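Local coordinates for protein ferric-chelate reductase (NAD(P)H) (Archaeoglobus fulgidus, PDB 1I0R) that reduces ferric iron held in siderophores and other chelators to the ferrous state, using NADH or NADPH as electron donor and a bound flavin, at residues L46-D51 and T125-V130; Y14-E19 and Q27-V32; S59-V64 and G98-P103; N21-G26 and S84-K89; E114-K119 and V130-D135. All coordinates share one frame; numbering follows the deposited sequence.

Contact 1 (L46-D51 and T125-V130)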
# COMPACT_ATOMS: atom_id res chain seq x y z
N LEU B 46 2.83 -11.63 -2.26
CA LEU B 46 3.52 -12.32 -3.36
C LEU B 46 2.68 -13.41 -4.01
O LEU B 46 1.97 -14.13 -3.32
CB LEU B 46 4.79 -12.98 -2.81
CG LEU B 46 5.68 -12.03 -2.00
CD1 LEU B 46 6.84 -12.79 -1.31
CD2 LEU B 46 6.22 -10.97 -2.95
N ASN B 47 2.80 -13.51 -5.33
CA ASN B 47 2.07 -14.52 -6.10
C ASN B 47 2.63 -15.92 -5.82
O ASN B 47 3.86 -16.11 -5.81
CB ASN B 47 2.17 -14.19 -7.58
CG ASN B 47 1.32 -15.12 -8.43
OD1 ASN B 47 1.51 -16.34 -8.42
ND2 ASN B 47 0.37 -14.54 -9.16
N LYS B 48 1.74 -16.87 -5.58
CA LYS B 48 2.13 -18.24 -5.24
C LYS B 48 2.99 -18.96 -6.27
O LYS B 48 3.68 -19.93 -5.93
CB LYS B 48 0.90 -19.09 -4.95
CG LYS B 48 0.26 -18.77 -3.60
CD LYS B 48 -0.98 -19.61 -3.38
CE LYS B 48 -1.58 -19.29 -2.02
NZ LYS B 48 -2.78 -20.11 -1.71
N GLU B 49 2.97 -18.47 -7.50
CA GLU B 49 3.75 -19.10 -8.56
C GLU B 49 5.21 -18.64 -8.62
O GLU B 49 6.02 -19.23 -9.33
CB GLU B 49 3.08 -18.83 -9.91
CG GLU B 49 1.65 -19.36 -9.98
CD GLU B 49 0.98 -19.11 -11.32
OE1 GLU B 49 0.91 -17.93 -11.75
OE2 GLU B 49 0.53 -20.09 -11.95
N ASN B 50 5.55 -17.60 -7.86
CA ASN B 50 6.91 -17.05 -7.86
C ASN B 50 7.90 -17.76 -6.93
O ASN B 50 7.55 -18.21 -5.86
CB ASN B 50 6.89 -15.56 -7.48
CG ASN B 50 5.92 -14.75 -8.30
OD1 ASN B 50 5.45 -15.20 -9.35
ND2 ASN B 50 5.62 -13.55 -7.84
N ASP B 51 9.17 -17.83 -7.35
CA ASP B 51 10.16 -18.47 -6.51
C ASP B 51 10.39 -17.72 -5.20
O ASP B 51 10.67 -18.35 -4.17
CB ASP B 51 11.50 -18.61 -7.26
CG ASP B 51 11.40 -19.54 -8.46
OD1 ASP B 51 10.75 -20.61 -8.35
OD2 ASP B 51 12.00 -19.22 -9.51
N THR B 125 -4.74 -16.68 -4.80
CA THR B 125 -3.65 -16.71 -5.76
C THR B 125 -2.34 -16.20 -5.21
O THR B 125 -1.28 -16.41 -5.80
CB THR B 125 -4.00 -15.88 -6.99
OG1 THR B 125 -4.37 -14.56 -6.56
CG2 THR B 125 -5.20 -16.47 -7.69
N HIS B 126 -2.42 -15.51 -4.07
CA HIS B 126 -1.24 -14.90 -3.43
C HIS B 126 -1.26 -15.16 -1.94
O HIS B 126 -2.27 -15.58 -1.37
CB HIS B 126 -1.30 -13.36 -3.57
CG HIS B 126 -1.23 -12.86 -4.97
ND1 HIS B 126 -0.29 -11.95 -5.39
CD2 HIS B 126 -2.03 -13.09 -6.04
CE1 HIS B 126 -0.51 -11.64 -6.66
NE2 HIS B 126 -1.56 -12.32 -7.08
N THR B 127 -0.12 -14.89 -1.31
CA THR B 127 -0.01 -14.98 0.14
C THR B 127 0.45 -13.60 0.62
O THR B 127 1.37 -13.01 0.02
CB THR B 127 1.04 -16.01 0.63
OG1 THR B 127 0.68 -17.31 0.17
CG2 THR B 127 1.10 -16.03 2.15
N LEU B 128 -0.20 -13.06 1.65
CA LEU B 128 0.24 -11.80 2.22
C LEU B 128 1.09 -12.20 3.43
O LEU B 128 0.60 -12.82 4.39
CB LEU B 128 -0.96 -10.94 2.66
CG LEU B 128 -0.60 -9.53 3.12
CD1 LEU B 128 -0.19 -8.67 1.98
CD2 LEU B 128 -1.78 -8.90 3.79
N PHE B 129 2.39 -11.89 3.39
CA PHE B 129 3.27 -12.24 4.50
C PHE B 129 3.38 -11.05 5.42
O PHE B 129 3.61 -9.94 4.95
CB PHE B 129 4.69 -12.59 3.99
CG PHE B 129 4.73 -13.83 3.14
CD1 PHE B 129 4.67 -13.75 1.75
CD2 PHE B 129 4.82 -15.08 3.75
CE1 PHE B 129 4.69 -14.92 0.95
CE2 PHE B 129 4.84 -16.25 2.97
CZ PHE B 129 4.77 -16.17 1.58
N VAL B 130 3.17 -11.26 6.72
CA VAL B 130 3.29 -10.18 7.68
C VAL B 130 4.62 -10.37 8.40
O VAL B 130 4.85 -11.38 9.06
CB VAL B 130 2.16 -10.21 8.71
CG1 VAL B 130 2.33 -9.03 9.71
CG2 VAL B 130 0.82 -10.06 7.98
O HOH W 1 -0.95 -17.89 -8.18
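Where strand 40-47 of the flavin-binding barrel runs out beside strand 126-138, L46 and T127 form an antiparallel hydrogen-bonded pair, and segment 46-51, all part of the FMN site, turns toward a helix. L46 N gives to T127 O at 3.0 Å, and T127 N returns the bond to L46 O. Beyond the non-hydrogen-bonded pair N47-H126, K48 N reaches T125 O at 3.1 Å in a nearly straight bond (174°). With its CG opposite the backbone N (chi1 -174°), N47 offers OD1 to E49 N, two residues on, at 2.7 Å, in the carbonyl plane. This Asx turn sits within a type I turn from N47 to N50, and a water donates to both N47 OD1 and T125 O. N47 CA lies over one face of the H126 ring, 3.9 Å from its centroid, a CH-pi contact with an NADP(+)-binding residue. On the face that carries L46 and T127, L46 CD1 touches F129 CE1 at 3.8 Å. The extended K48 chain runs past T125 O; its NZ forms a salt bridge with D122 and a hydrogen bond with G124 O. Helix 51-59 packs its H53 against L46, K48 and T127, while T36 of the second subunit covers T125 and H126.

Contact 2 (Y14-E19 and Q27-V32); sequences YIVTSE and QIANTV
V32 CB is the bump that sits over one face of the Y14 ring, 3.8 Å from the centroid and displaced toward the rim, while its CG2 methyl leans on Y14 CD1 at 3.6 Å. At the ring's edge, N30 O lies in its plane, 3.6 Å from Y14 CE1. This fit depends on a first torsion of -43°, which sets CG opposite the carbonyl carbon and sends the ring along the turning 29-32 backbone. On the sheet face that carries Y14 and A29, V16 CG2 meets A29 CB at 3.7 Å, with V32 CG2 as its other neighbour. The framework is an antiparallel beta hairpin of the barrel, strands 14-20 and 23-37, with paired bonds joining Y14 to A29 and V16 to Q27; V16 N to Q27 O is the shortest at 2.8 Å. On the face that carries I15 and I28, I28 CD1 lies against Y14 O and I15 CG1, the latter 3.9 Å away. A water links Y14 OH to V32 O, and the hydroxyl is also hydrogen-bonded to S10 N of the second subunit. Losing the ring to an alanine at Y14 would probably uncover V32 CB and CG2 and leave both the water and S10 N without this partner. Q27, in the FMN-binding run, turns OE1 to N50 and gives NE2 to I28 O at 3.1 Å.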
# COMPACT_ATOMS: atom_id res chain seq x y z
N TYR B 14 9.40 -1.88 -5.42
CA TYR B 14 10.39 -2.49 -4.52
C TYR B 14 10.96 -3.77 -5.07
O TYR B 14 10.44 -4.35 -6.01
CB TYR B 14 9.70 -2.87 -3.20
CG TYR B 14 8.74 -1.84 -2.63
CD1 TYR B 14 7.41 -1.77 -3.04
CD2 TYR B 14 9.19 -0.91 -1.71
CE1 TYR B 14 6.54 -0.77 -2.54
CE2 TYR B 14 8.35 0.08 -1.21
CZ TYR B 14 7.03 0.15 -1.63
OH TYR B 14 6.26 1.18 -1.13
N ILE B 15 12.07 -4.18 -4.46
CA ILE B 15 12.63 -5.48 -4.73
C ILE B 15 12.37 -6.20 -3.41
O ILE B 15 12.72 -5.68 -2.33
CB ILE B 15 14.16 -5.50 -4.92
CG1 ILE B 15 14.62 -4.56 -6.02
CG2 ILE B 15 14.58 -6.96 -5.24
CD1 ILE B 15 16.17 -4.60 -6.21
N VAL B 16 11.74 -7.38 -3.47
CA VAL B 16 11.51 -8.18 -2.26
C VAL B 16 12.45 -9.38 -2.38
O VAL B 16 12.45 -10.08 -3.40
CB VAL B 16 10.03 -8.66 -2.15
CG1 VAL B 16 9.85 -9.57 -0.94
CG2 VAL B 16 9.10 -7.42 -2.01
N THR B 17 13.26 -9.61 -1.34
CA THR B 17 14.25 -10.69 -1.38
C THR B 17 14.12 -11.73 -0.28
O THR B 17 13.51 -11.48 0.77
CB THR B 17 15.67 -10.10 -1.31
OG1 THR B 17 15.78 -9.28 -0.13
CG2 THR B 17 15.98 -9.26 -2.54
N SER B 18 14.69 -12.91 -0.51
CA SER B 18 14.67 -13.95 0.50
C SER B 18 15.75 -14.94 0.10
O SER B 18 16.46 -14.70 -0.86
CB SER B 18 13.31 -14.66 0.56
OG SER B 18 13.21 -15.43 1.73
N GLU B 19 15.89 -16.01 0.86
CA GLU B 19 16.90 -17.02 0.56
C GLU B 19 16.39 -18.35 1.03
O GLU B 19 15.86 -18.46 2.14
CB GLU B 19 18.22 -16.68 1.27
CG GLU B 19 19.28 -17.80 1.27
CD GLU B 19 18.89 -18.97 2.17
OE1 GLU B 19 18.14 -18.74 3.16
OE2 GLU B 19 19.35 -20.10 1.90
N GLN B 27 12.34 -10.50 -6.31
CA GLN B 27 11.38 -10.16 -7.35
C GLN B 27 10.94 -8.72 -7.17
O GLN B 27 11.04 -8.16 -6.07
CB GLN B 27 10.13 -11.05 -7.27
CG GLN B 27 9.27 -10.76 -6.06
CD GLN B 27 7.86 -11.34 -6.15
OE1 GLN B 27 7.62 -12.50 -5.81
NE2 GLN B 27 6.90 -10.51 -6.61
N ILE B 28 10.52 -8.09 -8.26
CA ILE B 28 9.99 -6.73 -8.15
C ILE B 28 8.58 -6.88 -7.62
O ILE B 28 7.87 -7.84 -7.95
CB ILE B 28 9.91 -6.04 -9.54
CG1 ILE B 28 11.33 -5.73 -10.05
CG2 ILE B 28 9.11 -4.74 -9.44
CD1 ILE B 28 12.17 -4.88 -9.09
N ALA B 29 8.15 -5.94 -6.78
CA ALA B 29 6.80 -5.99 -6.23
C ALA B 29 6.33 -4.56 -6.02
O ALA B 29 7.14 -3.66 -5.78
CB ALA B 29 6.81 -6.72 -4.88
N ASN B 30 5.01 -4.35 -6.08
CA ASN B 30 4.51 -3.01 -5.78
C ASN B 30 3.67 -3.06 -4.49
O ASN B 30 3.40 -2.02 -3.87
CB ASN B 30 3.70 -2.43 -6.97
CG ASN B 30 2.37 -3.13 -7.20
OD1 ASN B 30 2.17 -4.26 -6.78
ND2 ASN B 30 1.46 -2.44 -7.88
N THR B 31 3.35 -4.27 -4.02
CA THR B 31 2.48 -4.38 -2.85
C THR B 31 3.22 -4.66 -1.55
O THR B 31 3.33 -5.81 -1.08
CB THR B 31 1.39 -5.45 -3.13
OG1 THR B 31 0.69 -5.08 -4.33
CG2 THR B 31 0.36 -5.51 -1.99
N VAL B 32 3.75 -3.57 -0.98
CA VAL B 32 4.51 -3.57 0.26
C VAL B 32 3.98 -2.40 1.06
O VAL B 32 3.90 -1.27 0.56
CB VAL B 32 6.01 -3.34 0.00
CG1 VAL B 32 6.75 -3.19 1.32
CG2 VAL B 32 6.58 -4.51 -0.85
O HOH W 2 3.66 0.79 -1.34

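Contact 3 (S59-V64 and G98-P103)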
# COMPACT_ATOMS: atom_id res chain seq x y z
N SER B 59 11.86 -20.02 4.39
CA SER B 59 12.79 -19.38 5.31
C SER B 59 12.20 -18.56 6.44
O SER B 59 12.83 -18.37 7.48
CB SER B 59 13.74 -18.47 4.54
OG SER B 59 13.07 -17.30 4.10
N GLY B 60 10.99 -18.04 6.25
CA GLY B 60 10.38 -17.23 7.28
C GLY B 60 10.99 -15.83 7.38
O GLY B 60 10.90 -15.20 8.42
N ALA B 61 11.63 -15.34 6.32
CA ALA B 61 12.20 -14.00 6.37
C ALA B 61 12.22 -13.34 5.01
O ALA B 61 12.17 -14.03 3.99
CB ALA B 61 13.64 -14.06 6.94
N PHE B 62 12.25 -12.02 4.98
CA PHE B 62 12.31 -11.30 3.72
C PHE B 62 12.96 -9.94 3.86
O PHE B 62 13.02 -9.36 4.97
CB PHE B 62 10.90 -11.18 3.05
CG PHE B 62 9.89 -10.33 3.81
CD1 PHE B 62 9.85 -8.94 3.63
CD2 PHE B 62 8.95 -10.93 4.64
CE1 PHE B 62 8.87 -8.16 4.29
CE2 PHE B 62 7.97 -10.17 5.30
CZ PHE B 62 7.93 -8.79 5.12
N GLY B 63 13.44 -9.43 2.74
CA GLY B 63 14.03 -8.11 2.72
C GLY B 63 13.28 -7.25 1.74
O GLY B 63 12.67 -7.78 0.80
N VAL B 64 13.31 -5.94 1.93
CA VAL B 64 12.63 -5.02 1.02
C VAL B 64 13.60 -3.89 0.67
O VAL B 64 14.16 -3.25 1.57
CB VAL B 64 11.36 -4.35 1.67
CG1 VAL B 64 10.77 -3.30 0.71
CG2 VAL B 64 10.31 -5.40 1.97
N GLY B 98 21.84 -9.85 5.88
CA GLY B 98 21.42 -9.53 7.23
C GLY B 98 21.46 -10.71 8.18
O GLY B 98 21.67 -11.84 7.75
N LYS B 99 21.23 -10.44 9.46
CA LYS B 99 21.23 -11.49 10.48
C LYS B 99 20.20 -12.59 10.18
O LYS B 99 20.40 -13.75 10.53
CB LYS B 99 20.97 -10.89 11.87
CG LYS B 99 22.10 -10.03 12.40
CD LYS B 99 21.83 -9.51 13.82
CE LYS B 99 23.05 -8.75 14.33
NZ LYS B 99 22.84 -8.11 15.67
N THR B 100 19.10 -12.23 9.51
CA THR B 100 18.08 -13.22 9.18
C THR B 100 18.49 -14.13 8.04
O THR B 100 17.82 -15.13 7.77
CB THR B 100 16.76 -12.58 8.73
OG1 THR B 100 16.96 -11.98 7.44
CG2 THR B 100 16.28 -11.55 9.72
N GLY B 101 19.57 -13.79 7.34
CA GLY B 101 20.03 -14.60 6.23
C GLY B 101 19.59 -14.12 4.87
O GLY B 101 20.03 -14.64 3.84
N VAL B 102 18.70 -13.13 4.82
CA VAL B 102 18.26 -12.67 3.51
C VAL B 102 19.23 -11.68 2.86
O VAL B 102 19.93 -10.94 3.55
CB VAL B 102 16.87 -12.01 3.56
CG1 VAL B 102 15.89 -12.93 4.27
CG2 VAL B 102 16.94 -10.68 4.25
N PRO B 103 19.30 -11.67 1.52
CA PRO B 103 20.19 -10.73 0.85
C PRO B 103 19.47 -9.37 0.79
O PRO B 103 18.34 -9.29 0.30
CB PRO B 103 20.36 -11.35 -0.54
CG PRO B 103 19.07 -12.01 -0.78
CD PRO B 103 18.71 -12.63 0.57
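A61 CB is received between two side chains of the 98-103 loop: V102 CG1 touches it at 3.7 Å and T100 CB at 3.9 Å. V102 spreads its two methyls along the strand, CG1 against A61 and the F62 amide, CG2 near G63 N at 4.0 Å. With chi1 at -51°, CG1 stands opposite the carbonyl carbon, which directs it to A61, while CG2 takes the place between backbone N and carbonyl carbon. G63 matters here, since a beta carbon on it would lie tight against V102 CG2. The contact between the two segments is thus apolar.

A second shell fixes these groups. The loop is shaped by a type I turn from G98 to G101, closed by G101 N to G98 O at 2.9 Å, and G98 N also bonds to V102 O at 3.2 Å. At G101 the backbone angles would jam any side chain against the preceding carbonyl, so glycine suits the bend. T100 OG1 accepts a weak bond from V102 N and has a stronger partner in E114. On the strand side, A61 N gives to S59 OG at 3.3 Å, an ST turn at the end of helix 51-59; G60, with positive phi, follows that helix and lets the chain enter the strand.

Further out, strand 61-67 is bonded through G63 to T17 of strand 14-20 and through F62 to A115 of strand 109-122. The loop between strands 95-97 and 103-105 lies over this barrel strand, while the F62 ring, on the other side, packs against V44, A115 and V117.

Contact 4 (N21-G26 and S84-K89)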
# COMPACT_ATOMS: atom_id res chain seq x y z
N ASN B 21 17.36 -22.72 0.81
CA ASN B 21 18.23 -23.79 0.33
C ASN B 21 19.51 -23.22 -0.26
O ASN B 21 19.94 -23.62 -1.35
CB ASN B 21 17.48 -24.60 -0.73
CG ASN B 21 16.21 -25.23 -0.19
OD1 ASN B 21 15.23 -25.41 -0.92
ND2 ASN B 21 16.23 -25.59 1.09
N GLY B 22 20.12 -22.27 0.45
CA GLY B 22 21.35 -21.67 -0.03
C GLY B 22 21.24 -20.97 -1.37
O GLY B 22 22.23 -20.84 -2.09
N ARG B 23 20.04 -20.52 -1.72
CA ARG B 23 19.82 -19.83 -2.98
C ARG B 23 19.10 -18.51 -2.76
O ARG B 23 18.00 -18.49 -2.21
CB ARG B 23 19.00 -20.70 -3.92
CG ARG B 23 18.70 -20.04 -5.25
CD ARG B 23 18.04 -21.01 -6.23
NE ARG B 23 18.91 -22.15 -6.55
CZ ARG B 23 19.06 -23.24 -5.80
NH1 ARG B 23 18.40 -23.36 -4.65
NH2 ARG B 23 19.87 -24.21 -6.19
N LYS B 24 19.72 -17.42 -3.19
CA LYS B 24 19.14 -16.08 -3.06
C LYS B 24 18.01 -15.94 -4.07
O LYS B 24 18.10 -16.45 -5.19
CB LYS B 24 20.19 -15.00 -3.35
CG LYS B 24 21.38 -14.97 -2.38
CD LYS B 24 22.34 -13.80 -2.63
CE LYS B 24 23.03 -13.87 -4.00
NZ LYS B 24 23.89 -15.06 -4.18
N CYS B 25 16.94 -15.24 -3.67
CA CYS B 25 15.79 -15.01 -4.55
C CYS B 25 15.37 -13.56 -4.43
O CYS B 25 15.63 -12.90 -3.42
CB CYS B 25 14.59 -15.87 -4.15
SG CYS B 25 14.78 -17.67 -4.31
N GLY B 26 14.73 -13.04 -5.47
CA GLY B 26 14.28 -11.66 -5.41
C GLY B 26 13.30 -11.40 -6.54
O GLY B 26 13.40 -12.01 -7.60
N SER B 84 14.98 -17.20 -14.59
CA SER B 84 16.36 -16.72 -14.60
C SER B 84 17.11 -17.37 -13.43
O SER B 84 16.50 -17.75 -12.43
CB SER B 84 16.39 -15.20 -14.45
OG SER B 84 15.85 -14.79 -13.21
N SER B 85 18.42 -17.50 -13.56
CA SER B 85 19.24 -18.11 -12.52
C SER B 85 19.59 -17.11 -11.41
O SER B 85 19.49 -15.90 -11.60
CB SER B 85 20.53 -18.67 -13.11
OG SER B 85 21.34 -17.62 -13.62
N GLU B 86 20.00 -17.64 -10.27
CA GLU B 86 20.39 -16.80 -9.15
C GLU B 86 21.56 -15.92 -9.58
O GLU B 86 21.70 -14.78 -9.14
CB GLU B 86 20.79 -17.67 -7.95
CG GLU B 86 21.57 -16.95 -6.86
CD GLU B 86 21.92 -17.86 -5.70
OE1 GLU B 86 22.08 -19.07 -5.92
OE2 GLU B 86 22.03 -17.36 -4.56
N PHE B 87 22.39 -16.46 -10.47
CA PHE B 87 23.55 -15.73 -10.97
C PHE B 87 23.12 -14.59 -11.90
O PHE B 87 23.63 -13.48 -11.81
CB PHE B 87 24.49 -16.67 -11.73
CG PHE B 87 25.73 -16.00 -12.24
CD1 PHE B 87 26.80 -15.75 -11.38
CD2 PHE B 87 25.83 -15.59 -13.57
CE1 PHE B 87 27.95 -15.11 -11.84
CE2 PHE B 87 26.97 -14.95 -14.04
CZ PHE B 87 28.03 -14.71 -13.18
N GLU B 88 22.18 -14.87 -12.80
CA GLU B 88 21.70 -13.86 -13.72
C GLU B 88 21.12 -12.68 -12.95
O GLU B 88 21.32 -11.53 -13.32
CB GLU B 88 20.63 -14.43 -14.66
CG GLU B 88 21.14 -15.51 -15.61
CD GLU B 88 20.03 -16.13 -16.46
OE1 GLU B 88 19.10 -16.73 -15.88
OE2 GLU B 88 20.10 -16.02 -17.70
N LYS B 89 20.42 -12.98 -11.86
CA LYS B 89 19.80 -11.94 -11.04
C LYS B 89 20.73 -11.12 -10.16
O LYS B 89 20.66 -9.90 -10.16
CB LYS B 89 18.70 -12.54 -10.16
CG LYS B 89 17.35 -12.67 -10.84
CD LYS B 89 16.29 -13.14 -9.86
CE LYS B 89 14.93 -13.19 -10.52
NZ LYS B 89 13.91 -13.77 -9.60
O HOH W 3 14.44 -15.17 -7.58
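Beside the FMN site, to which S84 and K89 belong, the start of helix 86-90 meets strand 23-37 through E86 and K24. E86 OE2 is gripped twice: K24 N gives to it at 2.7 Å (166°), and K24 NZ reaches it at 3.0 Å in a salt bridge. These donors come from opposite faces of the carboxylate plane, so the oxygen is held between them. The K24 chain bends at its third and fourth torsions to curl NZ back onto the same oxygen. E86, by contrast, extends straight from CG, itself opposite the backbone N (chi1 164°). Its other oxygen, OE1, rests near R23 CG at 3.6 Å, with the guanidinium close enough only for a general pull of charge. A capping box begins the helix: S85 OG accepts from E88 N at 3.0 Å, and E88 OE1 accepts from S85 N. With an alanine in place of E86, the K24 amide and ammonium would probably both lose their shared acceptor, leaving the ammonium without its carboxylate mate. A turn later K89 stretches out so that NZ donates to G26 O at 2.7 Å, nearly in line with the carbonyl, and to a water that also accepts from G26 N at 3.0 Å.

Contact 5 (E114-K119 and V130-D135)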
# COMPACT_ATOMS: atom_id res chain seq x y z
N GLU B 114 14.58 -5.24 6.80
CA GLU B 114 14.71 -6.67 6.99
C GLU B 114 13.59 -7.08 7.94
O GLU B 114 13.33 -6.37 8.93
CB GLU B 114 16.10 -6.97 7.59
CG GLU B 114 16.38 -8.42 7.85
CD GLU B 114 17.81 -8.64 8.33
OE1 GLU B 114 18.44 -7.68 8.84
OE2 GLU B 114 18.30 -9.78 8.21
N ALA B 115 12.92 -8.19 7.65
CA ALA B 115 11.80 -8.63 8.50
C ALA B 115 11.70 -10.15 8.70
O ALA B 115 12.12 -10.92 7.84
CB ALA B 115 10.45 -8.11 7.90
N LYS B 116 11.20 -10.57 9.86
CA LYS B 116 10.98 -12.00 10.11
C LYS B 116 9.46 -12.20 10.03
O LYS B 116 8.70 -11.41 10.60
CB LYS B 116 11.51 -12.47 11.48
CG LYS B 116 10.80 -11.85 12.68
CD LYS B 116 11.19 -12.52 14.00
CE LYS B 116 10.23 -12.09 15.13
NZ LYS B 116 10.59 -12.68 16.47
N VAL B 117 9.03 -13.22 9.30
CA VAL B 117 7.60 -13.52 9.14
C VAL B 117 6.96 -13.97 10.44
O VAL B 117 7.42 -14.93 11.08
CB VAL B 117 7.35 -14.62 8.07
CG1 VAL B 117 5.82 -14.95 8.00
CG2 VAL B 117 7.88 -14.15 6.71
N VAL B 118 5.87 -13.30 10.82
CA VAL B 118 5.17 -13.65 12.04
C VAL B 118 3.75 -14.14 11.75
O VAL B 118 3.09 -14.65 12.63
CB VAL B 118 5.09 -12.46 13.03
CG1 VAL B 118 6.50 -12.13 13.56
CG2 VAL B 118 4.47 -11.25 12.35
N LYS B 119 3.30 -13.97 10.51
CA LYS B 119 1.97 -14.44 10.13
C LYS B 119 1.83 -14.49 8.64
O LYS B 119 2.47 -13.72 7.91
CB LYS B 119 0.87 -13.51 10.69
CG LYS B 119 -0.55 -14.07 10.55
CD LYS B 119 -1.59 -13.07 11.06
CE LYS B 119 -3.03 -13.58 10.91
NZ LYS B 119 -3.38 -14.68 11.85
N VAL B 130 3.17 -11.26 6.72
CA VAL B 130 3.29 -10.18 7.68
C VAL B 130 4.62 -10.37 8.40
O VAL B 130 4.85 -11.38 9.06
CB VAL B 130 2.16 -10.21 8.71
CG1 VAL B 130 2.33 -9.03 9.71
CG2 VAL B 130 0.82 -10.06 7.98
N GLY B 131 5.51 -9.40 8.24
CA GLY B 131 6.79 -9.52 8.91
C GLY B 131 7.06 -8.48 9.97
O GLY B 131 6.67 -7.31 9.84
N GLU B 132 7.74 -8.88 11.03
CA GLU B 132 8.09 -7.93 12.06
C GLU B 132 9.45 -7.37 11.63
O GLU B 132 10.36 -8.14 11.37
CB GLU B 132 8.19 -8.63 13.42
CG GLU B 132 8.34 -7.65 14.56
CD GLU B 132 8.28 -8.31 15.94
OE1 GLU B 132 7.35 -9.13 16.19
OE2 GLU B 132 9.16 -8.00 16.76
N ALA B 133 9.58 -6.05 11.54
CA ALA B 133 10.84 -5.44 11.11
C ALA B 133 11.93 -5.66 12.16
O ALA B 133 11.72 -5.41 13.35
CB ALA B 133 10.64 -3.94 10.86
N VAL B 134 13.08 -6.16 11.72
CA VAL B 134 14.19 -6.39 12.66
C VAL B 134 15.37 -5.44 12.42
O VAL B 134 16.24 -5.32 13.28
CB VAL B 134 14.65 -7.86 12.64
CG1 VAL B 134 13.54 -8.74 13.22
CG2 VAL B 134 15.00 -8.30 11.23
N ASP B 135 15.41 -4.81 11.25
CA ASP B 135 16.42 -3.79 10.94
C ASP B 135 15.88 -2.96 9.80
O ASP B 135 14.99 -3.40 9.06
CB ASP B 135 17.77 -4.39 10.53
CG ASP B 135 18.92 -3.36 10.65
OD1 ASP B 135 20.04 -3.65 10.15
OD2 ASP B 135 18.71 -2.27 11.24
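The carboxylates of E114 and D135 are the flat groups here, their planes 38° apart, with E114 OE1 and D135 OD1 4.5 Å apart and E114 OE1 3.8 Å from D135 CB. The aliphatic part of E114 is met by V134, whose CG2 touches E114 CG at 3.7 Å. Both strands belong to a barrel hairpin, 109-122 with 126-138, marked by two classic beta bulges. In one, V134 and D135 both face E114: V134 N gives to E114 O at 2.8 Å, D135 N only weakly. In the other, V118 and K119 face V130, with V118 N to V130 O at 2.8 Å and V130 N to K119 O at the same length. Between them K116 and E132 form a regular hydrogen-bonded pair. V118 takes chi1 -67°, which sets CG2 between its backbone N and carbonyl carbon and brings it 3.3 Å from V130 O, while CG1 packs on E132 CB. At G131, paired with V117, a beta carbon would run into that of A115; glycine avoids this where the CA atoms of V117 and G131 come to 4.1 Å. K119 and V130 also pack on the second subunit, against C121 and V123. The two acids would probably repel mildly if both are ionised, while the T100 hydroxyl, bonded to E114 OE2, is likely to help stabilise the charge on E114; K116 and E132, oppositely charged, would attract over a longer gap.

All five contacts are built on one closed antiparallel barrel of six strands, ordered 14-20, 23-37, 40-47, 126-138, 109-122, 61-67. Contacts 2, 1 and 5 join strands adjacent in it; contact 3 lays a loop on strand 61-67, and contact 4 brings helix 86-90 to strand 23-37. Contact 2 closes before contacts 1, 3 and 5 open, and contact 3 falls within the sequence spanned by contact 1. Centres of contacts 3 and 5 are about 9 Å apart, those of 4 and 5 about 21 Å. Contacts 1, 2 and 4 together hold FMN-binding residues, so the site draws on distant parts of the chain, while contacts 1, 2 and 5 also touch the second subunit.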